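Local coordinates for cell division control protein Cdc48 (Mycobacterium smegmatis, PDB 5E7P), which binds ADP at two sites and, as a member of the AAA ATPase family, probably hydrolyses ATP, at residues Val280-Gly294 with Ala312-Ala326. Numbering follows the deposited sequence.
Sequences VRAVCASRRVVELDG and AVAAVTESGGVLFIA
Val280 and Phe324 meet on one face of the parallel sheet of a AAA P-loop NTPase domain. Strands 289-293 and 321-326 run nearly parallel, paired by Val290 N to Val322 O at 2.8 Å, with Phe324 N to Val290 O continuing the ladder, and helix 302-319 between them completes a beta-alpha-beta crossover. The Phe324 ring, its CG anti to the backbone N, points to the last turn of helix 276-283, which begins within the P-loop. Val280 sets CG1 over the centre of one ring face, 3.8 Å from the Phe324 centroid and 13° off the normal, a CH-pi contact. Glu291 lies alongside Phe324, pointing the same way, with Glu291 CD 3.6 Å from Phe324 CD2 and the carboxylate plane turned 53° from the ring. Its extended chain carries the carboxylate to Arg281, whose NE and NH2 grip OE1 side-on; the salt bridge Arg281 NH2 to Glu291 OE1 measures 2.8 Å and uses the syn lone pair. The Arg281 guanidinium stands 74° to the ring, with NE at the ring edge.

On the face that carries Val290 and Leu292, Val290 directs CG2 to Val316 CB (3.7 Å) and CG1 to Leu323 CD1, while Leu292 CD1 meets Ala312 CB, seating the crossover helix on the sheet. Strand 216-218 flanks 289-293 beyond this pair, and 361-366 flanks 321-326. Where helix 302-319 ends, Arg288, just before strand 289-293, lays one guanidinium face against Ser319 CB. Arg288 NH2 donates in the guanidinium plane to Ala315 O at 3.2 Å and weakly to Gly320 O at 3.4 Å.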
ATOM      1  N   VAL A 280      -3.542  -9.858 -15.427  1.00 29.08           N
ATOM      2  CA  VAL A 280      -3.711 -11.292 -15.645  1.00 28.56           C
ATOM      3  C   VAL A 280      -4.827 -11.578 -16.647  1.00 30.90           C
ATOM      4  O   VAL A 280      -4.669 -12.406 -17.546  1.00 33.70           O
ATOM      5  CB  VAL A 280      -3.981 -12.044 -14.323  1.00 26.81           C
ATOM      6  CG1 VAL A 280      -4.183 -13.529 -14.585  1.00 27.67           C
ATOM      7  CG2 VAL A 280      -2.834 -11.827 -13.345  1.00 22.11           C
ATOM      8  N   ARG A 281      -5.948 -10.880 -16.499  1.00 29.38           N
ATOM      9  CA  ARG A 281      -7.063 -11.037 -17.425  1.00 29.05           C
ATOM     10  C   ARG A 281      -6.676 -10.600 -18.836  1.00 32.55           C
ATOM     11  O   ARG A 281      -7.062 -11.233 -19.824  1.00 34.86           O
ATOM     12  CB  ARG A 281      -8.282 -10.252 -16.937  1.00 28.70           C
ATOM     13  CG  ARG A 281      -8.707 -10.612 -15.522  1.00 29.22           C
ATOM     14  CD  ARG A 281     -10.052 -10.001 -15.157  1.00 30.71           C
ATOM     15  NE  ARG A 281     -10.410 -10.306 -13.775  1.00 31.72           N
ATOM     16  CZ  ARG A 281     -10.206  -9.485 -12.748  1.00 29.27           C
ATOM     17  NH1 ARG A 281      -9.659  -8.292 -12.946  1.00 26.72           N
ATOM     18  NH2 ARG A 281     -10.563  -9.854 -11.523  1.00 28.29           N
ATOM     19  N   ALA A 282      -5.906  -9.520 -18.925  1.00 31.50           N
ATOM     20  CA  ALA A 282      -5.456  -9.003 -20.213  1.00 31.60           C
ATOM     21  C   ALA A 282      -4.500  -9.969 -20.908  1.00 30.23           C
ATOM     22  O   ALA A 282      -4.610 -10.208 -22.112  1.00 31.02           O
ATOM     23  CB  ALA A 282      -4.802  -7.644 -20.039  1.00 31.19           C
ATOM     24  N   VAL A 283      -3.562 -10.520 -20.143  1.00 27.69           N
ATOM     25  CA  VAL A 283      -2.578 -11.454 -20.681  1.00 30.60           C
ATOM     26  C   VAL A 283      -3.233 -12.765 -21.127  1.00 33.72           C
ATOM     27  O   VAL A 283      -2.837 -13.360 -22.129  1.00 37.34           O
ATOM     28  CB  VAL A 283      -1.443 -11.724 -19.659  1.00 23.53           C
ATOM     29  CG1 VAL A 283      -0.590 -12.914 -20.077  1.00 23.32           C
ATOM     30  CG2 VAL A 283      -0.581 -10.488 -19.498  1.00 22.72           C
ATOM     31  N   CYS A 284      -4.258 -13.192 -20.397  1.00 32.45           N
ATOM     32  CA  CYS A 284      -4.938 -14.449 -20.687  1.00 33.66           C
ATOM     33  C   CYS A 284      -6.148 -14.261 -21.592  1.00 35.27           C
ATOM     34  O   CYS A 284      -6.992 -15.151 -21.685  1.00 36.47           O
ATOM     35  CB  CYS A 284      -5.396 -15.114 -19.387  1.00 34.53           C
ATOM     36  SG  CYS A 284      -4.076 -15.515 -18.227  1.00 37.41           S
ATOM     37  N   ALA A 285      -6.231 -13.109 -22.252  1.00 37.02           N
ATOM     38  CA  ALA A 285      -7.395 -12.756 -23.066  1.00 39.69           C
ATOM     39  C   ALA A 285      -7.767 -13.796 -24.125  1.00 44.10           C
ATOM     40  O   ALA A 285      -8.949 -14.030 -24.381  1.00 46.79           O
ATOM     41  CB  ALA A 285      -7.194 -11.398 -23.714  1.00 39.22           C
ATOM     42  N   SER A 286      -6.763 -14.419 -24.735  1.00 44.59           N
ATOM     43  CA  SER A 286      -7.013 -15.402 -25.787  1.00 48.59           C
ATOM     44  C   SER A 286      -7.195 -16.810 -25.224  1.00 49.54           C
ATOM     45  O   SER A 286      -7.480 -17.746 -25.967  1.00 53.55           O
ATOM     46  CB  SER A 286      -5.883 -15.393 -26.818  1.00 49.90           C
ATOM     47  OG  SER A 286      -4.665 -15.837 -26.244  1.00 50.66           O
ATOM     48  N   ARG A 287      -7.021 -16.953 -23.915  1.00 46.16           N
ATOM     49  CA  ARG A 287      -7.192 -18.240 -23.249  1.00 45.84           C
ATOM     50  C   ARG A 287      -8.577 -18.304 -22.621  1.00 45.77           C
ATOM     51  O   ARG A 287      -9.225 -17.273 -22.429  1.00 47.56           O
ATOM     52  CB  ARG A 287      -6.149 -18.412 -22.142  1.00 45.22           C
ATOM     53  CG  ARG A 287      -4.752 -17.944 -22.496  1.00 46.22           C
ATOM     54  CD  ARG A 287      -4.048 -18.932 -23.396  1.00 50.77           C
ATOM     55  NE  ARG A 287      -2.730 -18.450 -23.795  1.00 52.91           N
ATOM     56  CZ  ARG A 287      -1.904 -19.114 -24.599  1.00 54.33           C
ATOM     57  NH1 ARG A 287      -2.262 -20.294 -25.087  1.00 54.59           N
ATOM     58  NH2 ARG A 287      -0.722 -18.600 -24.911  1.00 54.55           N
ATOM     59  N   ARG A 288      -9.033 -19.510 -22.300  1.00 42.95           N
ATOM     60  CA  ARG A 288     -10.222 -19.641 -21.469  1.00 42.57           C
ATOM     61  C   ARG A 288      -9.785 -19.583 -20.007  1.00 36.77           C
ATOM     62  O   ARG A 288      -8.836 -20.256 -19.596  1.00 34.05           O
ATOM     63  CB  ARG A 288     -11.014 -20.920 -21.788  1.00 47.83           C
ATOM     64  CG  ARG A 288     -10.425 -22.216 -21.258  1.00 50.68           C
ATOM     65  CD  ARG A 288     -11.236 -23.422 -21.722  1.00 57.18           C
ATOM     66  NE  ARG A 288     -12.619 -23.400 -21.246  1.00 59.92           N
ATOM     67  CZ  ARG A 288     -13.043 -24.008 -20.143  1.00 61.30           C
ATOM     68  NH1 ARG A 288     -14.320 -23.933 -19.796  1.00 63.40           N
ATOM     69  NH2 ARG A 288     -12.191 -24.690 -19.387  1.00 59.51           N
ATOM     70  N   VAL A 289     -10.452 -18.742 -19.230  1.00 34.30           N
ATOM     71  CA  VAL A 289     -10.035 -18.530 -17.855  1.00 33.04           C
ATOM     72  C   VAL A 289     -11.106 -18.945 -16.862  1.00 34.56           C
ATOM     73  O   VAL A 289     -12.252 -18.503 -16.942  1.00 37.50           O
ATOM     74  CB  VAL A 289      -9.650 -17.062 -17.602  1.00 28.88           C
ATOM     75  CG1 VAL A 289      -9.119 -16.895 -16.191  1.00 24.22           C
ATOM     76  CG2 VAL A 289      -8.617 -16.616 -18.612  1.00 28.37           C
ATOM     77  N   VAL A 290     -10.720 -19.808 -15.931  1.00 33.44           N
ATOM     78  CA  VAL A 290     -11.576 -20.152 -14.811  1.00 35.02           C
ATOM     79  C   VAL A 290     -11.141 -19.305 -13.623  1.00 37.57           C
ATOM     80  O   VAL A 290     -10.046 -19.484 -13.088  1.00 37.05           O
ATOM     81  CB  VAL A 290     -11.470 -21.643 -14.460  1.00 31.72           C
ATOM     82  CG1 VAL A 290     -12.354 -21.970 -13.264  1.00 31.52           C
ATOM     83  CG2 VAL A 290     -11.852 -22.490 -15.666  1.00 30.68           C
ATOM     84  N   GLU A 291     -11.997 -18.370 -13.222  1.00 39.96           N
ATOM     85  CA  GLU A 291     -11.626 -17.395 -12.205  1.00 41.20           C
ATOM     86  C   GLU A 291     -12.404 -17.533 -10.898  1.00 42.61           C
ATOM     87  O   GLU A 291     -13.634 -17.618 -10.894  1.00 43.03           O
ATOM     88  CB  GLU A 291     -11.773 -15.973 -12.751  1.00 42.69           C
ATOM     89  CG  GLU A 291     -11.355 -14.889 -11.775  1.00 45.51           C
ATOM     90  CD  GLU A 291     -11.376 -13.506 -12.401  1.00 49.60           C
ATOM     91  OE1 GLU A 291     -11.286 -12.513 -11.651  1.00 49.13           O
ATOM     92  OE2 GLU A 291     -11.481 -13.415 -13.644  1.00 52.45           O
ATOM     93  N   LEU A 292     -11.667 -17.557  -9.793  1.00 42.05           N
ATOM     94  CA  LEU A 292     -12.252 -17.490  -8.462  1.00 41.96           C
ATOM     95  C   LEU A 292     -11.866 -16.167  -7.823  1.00 40.44           C
ATOM     96  O   LEU A 292     -10.739 -15.696  -7.988  1.00 36.71           O
ATOM     97  CB  LEU A 292     -11.740 -18.630  -7.578  1.00 41.04           C
ATOM     98  CG  LEU A 292     -12.374 -20.016  -7.703  1.00 42.75           C
ATOM     99  CD1 LEU A 292     -11.688 -20.985  -6.757  1.00 42.64           C
ATOM    100  CD2 LEU A 292     -13.860 -19.950  -7.408  1.00 43.94           C
ATOM    101  N   ASP A 293     -12.801 -15.566  -7.096  1.00 41.97           N
ATOM    102  CA  ASP A 293     -12.478 -14.404  -6.286  1.00 41.84           C
ATOM    103  C   ASP A 293     -12.043 -14.875  -4.905  1.00 37.21           C
ATOM    104  O   ASP A 293     -12.873 -15.286  -4.095  1.00 36.71           O
ATOM    105  CB  ASP A 293     -13.668 -13.451  -6.169  1.00 48.36           C
ATOM    106  CG  ASP A 293     -13.315 -12.171  -5.431  1.00 53.05           C
ATOM    107  OD1 ASP A 293     -12.201 -11.650  -5.646  1.00 52.60           O
ATOM    108  OD2 ASP A 293     -14.141 -11.689  -4.630  1.00 57.10           O
ATOM    109  N   GLY A 294     -10.737 -14.822  -4.659  1.00 33.47           N
ATOM    110  CA  GLY A 294     -10.149 -15.228  -3.393  1.00 31.96           C
ATOM    111  C   GLY A 294     -10.892 -14.832  -2.128  1.00 33.48           C
ATOM    112  O   GLY A 294     -11.147 -15.682  -1.272  1.00 33.38           O
ATOM    113  N   ALA A 312     -13.824 -25.577  -9.346  1.00 36.95           N
ATOM    114  CA  ALA A 312     -13.057 -24.720 -10.241  1.00 32.67           C
ATOM    115  C   ALA A 312     -11.906 -25.476 -10.895  1.00 31.81           C
ATOM    116  O   ALA A 312     -11.596 -25.261 -12.067  1.00 32.44           O
ATOM    117  CB  ALA A 312     -12.539 -23.508  -9.489  1.00 25.64           C
ATOM    118  N   VAL A 313     -11.270 -26.357 -10.130  1.00 32.17           N
ATOM    119  CA  VAL A 313     -10.170 -27.166 -10.645  1.00 34.95           C
ATOM    120  C   VAL A 313     -10.652 -28.178 -11.695  1.00 41.35           C
ATOM    121  O   VAL A 313     -10.012 -28.368 -12.734  1.00 42.39           O
ATOM    122  CB  VAL A 313      -9.422 -27.886  -9.501  1.00 32.78           C
ATOM    123  CG1 VAL A 313      -8.501 -28.969 -10.047  1.00 32.76           C
ATOM    124  CG2 VAL A 313      -8.638 -26.879  -8.673  1.00 30.43           C
ATOM    125  N   ALA A 314     -11.789 -28.814 -11.428  1.00 41.66           N
ATOM    126  CA  ALA A 314     -12.354 -29.781 -12.365  1.00 43.26           C
ATOM    127  C   ALA A 314     -12.800 -29.113 -13.666  1.00 44.60           C
ATOM    128  O   ALA A 314     -12.810 -29.739 -14.726  1.00 46.04           O
ATOM    129  CB  ALA A 314     -13.514 -30.532 -11.728  1.00 41.45           C
ATOM    130  N   ALA A 315     -13.167 -27.839 -13.578  1.00 42.65           N
ATOM    131  CA  ALA A 315     -13.630 -27.093 -14.743  1.00 42.49           C
ATOM    132  C   ALA A 315     -12.467 -26.679 -15.642  1.00 45.12           C
ATOM    133  O   ALA A 315     -12.580 -26.702 -16.869  1.00 47.99           O
ATOM    134  CB  ALA A 315     -14.428 -25.875 -14.310  1.00 39.66           C
ATOM    135  N   VAL A 316     -11.348 -26.304 -15.030  1.00 43.50           N
ATOM    136  CA  VAL A 316     -10.179 -25.892 -15.797  1.00 44.03           C
ATOM    137  C   VAL A 316      -9.441 -27.096 -16.385  1.00 45.31           C
ATOM    138  O   VAL A 316      -8.773 -26.980 -17.410  1.00 47.63           O
ATOM    139  CB  VAL A 316      -9.206 -25.021 -14.961  1.00 28.97           C
ATOM    140  CG1 VAL A 316      -8.417 -25.873 -13.978  1.00 28.18           C
ATOM    141  CG2 VAL A 316      -8.265 -24.245 -15.878  1.00 28.09           C
ATOM    142  N   THR A 317      -9.575 -28.252 -15.742  1.00 44.38           N
ATOM    143  CA  THR A 317      -8.915 -29.465 -16.212  1.00 45.94           C
ATOM    144  C   THR A 317      -9.800 -30.242 -17.181  1.00 50.77           C
ATOM    145  O   THR A 317      -9.365 -31.228 -17.774  1.00 52.44           O
ATOM    146  CB  THR A 317      -8.506 -30.385 -15.045  1.00 44.29           C
ATOM    147  OG1 THR A 317      -9.652 -30.678 -14.235  1.00 45.04           O
ATOM    148  CG2 THR A 317      -7.444 -29.715 -14.186  1.00 41.20           C
ATOM    149  N   GLU A 318     -11.039 -29.787 -17.342  1.00 53.40           N
ATOM    150  CA  GLU A 318     -11.969 -30.423 -18.268  1.00 58.12           C
ATOM    151  C   GLU A 318     -11.658 -30.041 -19.710  1.00 60.56           C
ATOM    152  O   GLU A 318     -11.832 -30.846 -20.623  1.00 64.25           O
ATOM    153  CB  GLU A 318     -13.414 -30.048 -17.930  1.00 59.79           C
ATOM    154  N   SER A 319     -11.191 -28.814 -19.914  1.00 59.99           N
ATOM    155  CA  SER A 319     -10.921 -28.329 -21.261  1.00 60.22           C
ATOM    156  C   SER A 319      -9.526 -27.717 -21.385  1.00 54.82           C
ATOM    157  O   SER A 319      -9.025 -27.514 -22.490  1.00 55.25           O
ATOM    158  CB  SER A 319     -11.984 -27.308 -21.679  1.00 63.36           C
ATOM    159  OG  SER A 319     -12.264 -27.396 -23.066  1.00 66.02           O
ATOM    160  N   GLY A 320      -8.898 -27.434 -20.251  1.00 49.26           N
ATOM    161  CA  GLY A 320      -7.602 -26.781 -20.252  1.00 46.43           C
ATOM    162  C   GLY A 320      -7.763 -25.282 -20.100  1.00 43.38           C
ATOM    163  O   GLY A 320      -8.883 -24.776 -20.051  1.00 43.85           O
ATOM    164  N   GLY A 321      -6.648 -24.566 -20.019  1.00 40.58           N
ATOM    165  CA  GLY A 321      -6.689 -23.120 -19.901  1.00 37.63           C
ATOM    166  C   GLY A 321      -6.047 -22.604 -18.628  1.00 35.12           C
ATOM    167  O   GLY A 321      -5.157 -23.243 -18.065  1.00 35.24           O
ATOM    168  N   VAL A 322      -6.506 -21.446 -18.167  1.00 32.32           N
ATOM    169  CA  VAL A 322      -5.907 -20.799 -17.007  1.00 28.86           C
ATOM    170  C   VAL A 322      -6.843 -20.766 -15.801  1.00 29.83           C
ATOM    171  O   VAL A 322      -7.966 -20.264 -15.886  1.00 28.93           O
ATOM    172  CB  VAL A 322      -5.472 -19.360 -17.335  1.00 26.29           C
ATOM    173  CG1 VAL A 322      -4.860 -18.704 -16.117  1.00 25.82           C
ATOM    174  CG2 VAL A 322      -4.488 -19.359 -18.478  1.00 28.70           C
ATOM    175  N   LEU A 323      -6.372 -21.306 -14.681  1.00 31.29           N
ATOM    176  CA  LEU A 323      -7.066 -21.155 -13.407  1.00 31.35           C
ATOM    177  C   LEU A 323      -6.518 -19.918 -12.711  1.00 29.12           C
ATOM    178  O   LEU A 323      -5.329 -19.848 -12.394  1.00 28.93           O
ATOM    179  CB  LEU A 323      -6.876 -22.385 -12.514  1.00 31.64           C
ATOM    180  CG  LEU A 323      -7.602 -22.352 -11.160  1.00 31.22           C
ATOM    181  CD1 LEU A 323      -9.117 -22.408 -11.339  1.00 31.05           C
ATOM    182  CD2 LEU A 323      -7.134 -23.479 -10.253  1.00 28.98           C
ATOM    183  N   PHE A 324      -7.383 -18.933 -12.490  1.00 26.68           N
ATOM    184  CA  PHE A 324      -6.957 -17.671 -11.898  1.00 24.73           C
ATOM    185  C   PHE A 324      -7.684 -17.372 -10.590  1.00 27.75           C
ATOM    186  O   PHE A 324      -8.914 -17.311 -10.546  1.00 30.71           O
ATOM    187  CB  PHE A 324      -7.137 -16.519 -12.900  1.00 23.40           C
ATOM    188  CG  PHE A 324      -6.944 -15.151 -12.303  1.00 24.74           C
ATOM    189  CD1 PHE A 324      -5.857 -14.876 -11.485  1.00 23.84           C
ATOM    190  CD2 PHE A 324      -7.843 -14.131 -12.575  1.00 26.45           C
ATOM    191  CE1 PHE A 324      -5.682 -13.615 -10.937  1.00 24.55           C
ATOM    192  CE2 PHE A 324      -7.671 -12.867 -12.033  1.00 26.19           C
ATOM    193  CZ  PHE A 324      -6.591 -12.609 -11.214  1.00 24.68           C
ATOM    194  N   ILE A 325      -6.909 -17.191  -9.526  1.00 26.68           N
ATOM    195  CA  ILE A 325      -7.460 -16.782  -8.240  1.00 26.98           C
ATOM    196  C   ILE A 325      -6.950 -15.396  -7.855  1.00 26.18           C
ATOM    197  O   ILE A 325      -5.782 -15.225  -7.501  1.00 24.65           O
ATOM    198  CB  ILE A 325      -7.131 -17.792  -7.118  1.00 24.79           C
ATOM    199  CG1 ILE A 325      -7.694 -19.171  -7.464  1.00 27.36           C
ATOM    200  CG2 ILE A 325      -7.705 -17.321  -5.798  1.00 22.60           C
ATOM    201  CD1 ILE A 325      -7.381 -20.235  -6.437  1.00 27.52           C
ATOM    202  N   ALA A 326      -7.833 -14.408  -7.940  1.00 28.10           N
ATOM    203  CA  ALA A 326      -7.486 -13.042  -7.575  1.00 28.90           C
ATOM    204  C   ALA A 326      -7.412 -12.904  -6.059  1.00 31.54           C
ATOM    205  O   ALA A 326      -8.343 -13.289  -5.349  1.00 34.30           O
ATOM    206  CB  ALA A 326      -8.498 -12.064  -8.151  1.00 28.78           C
TER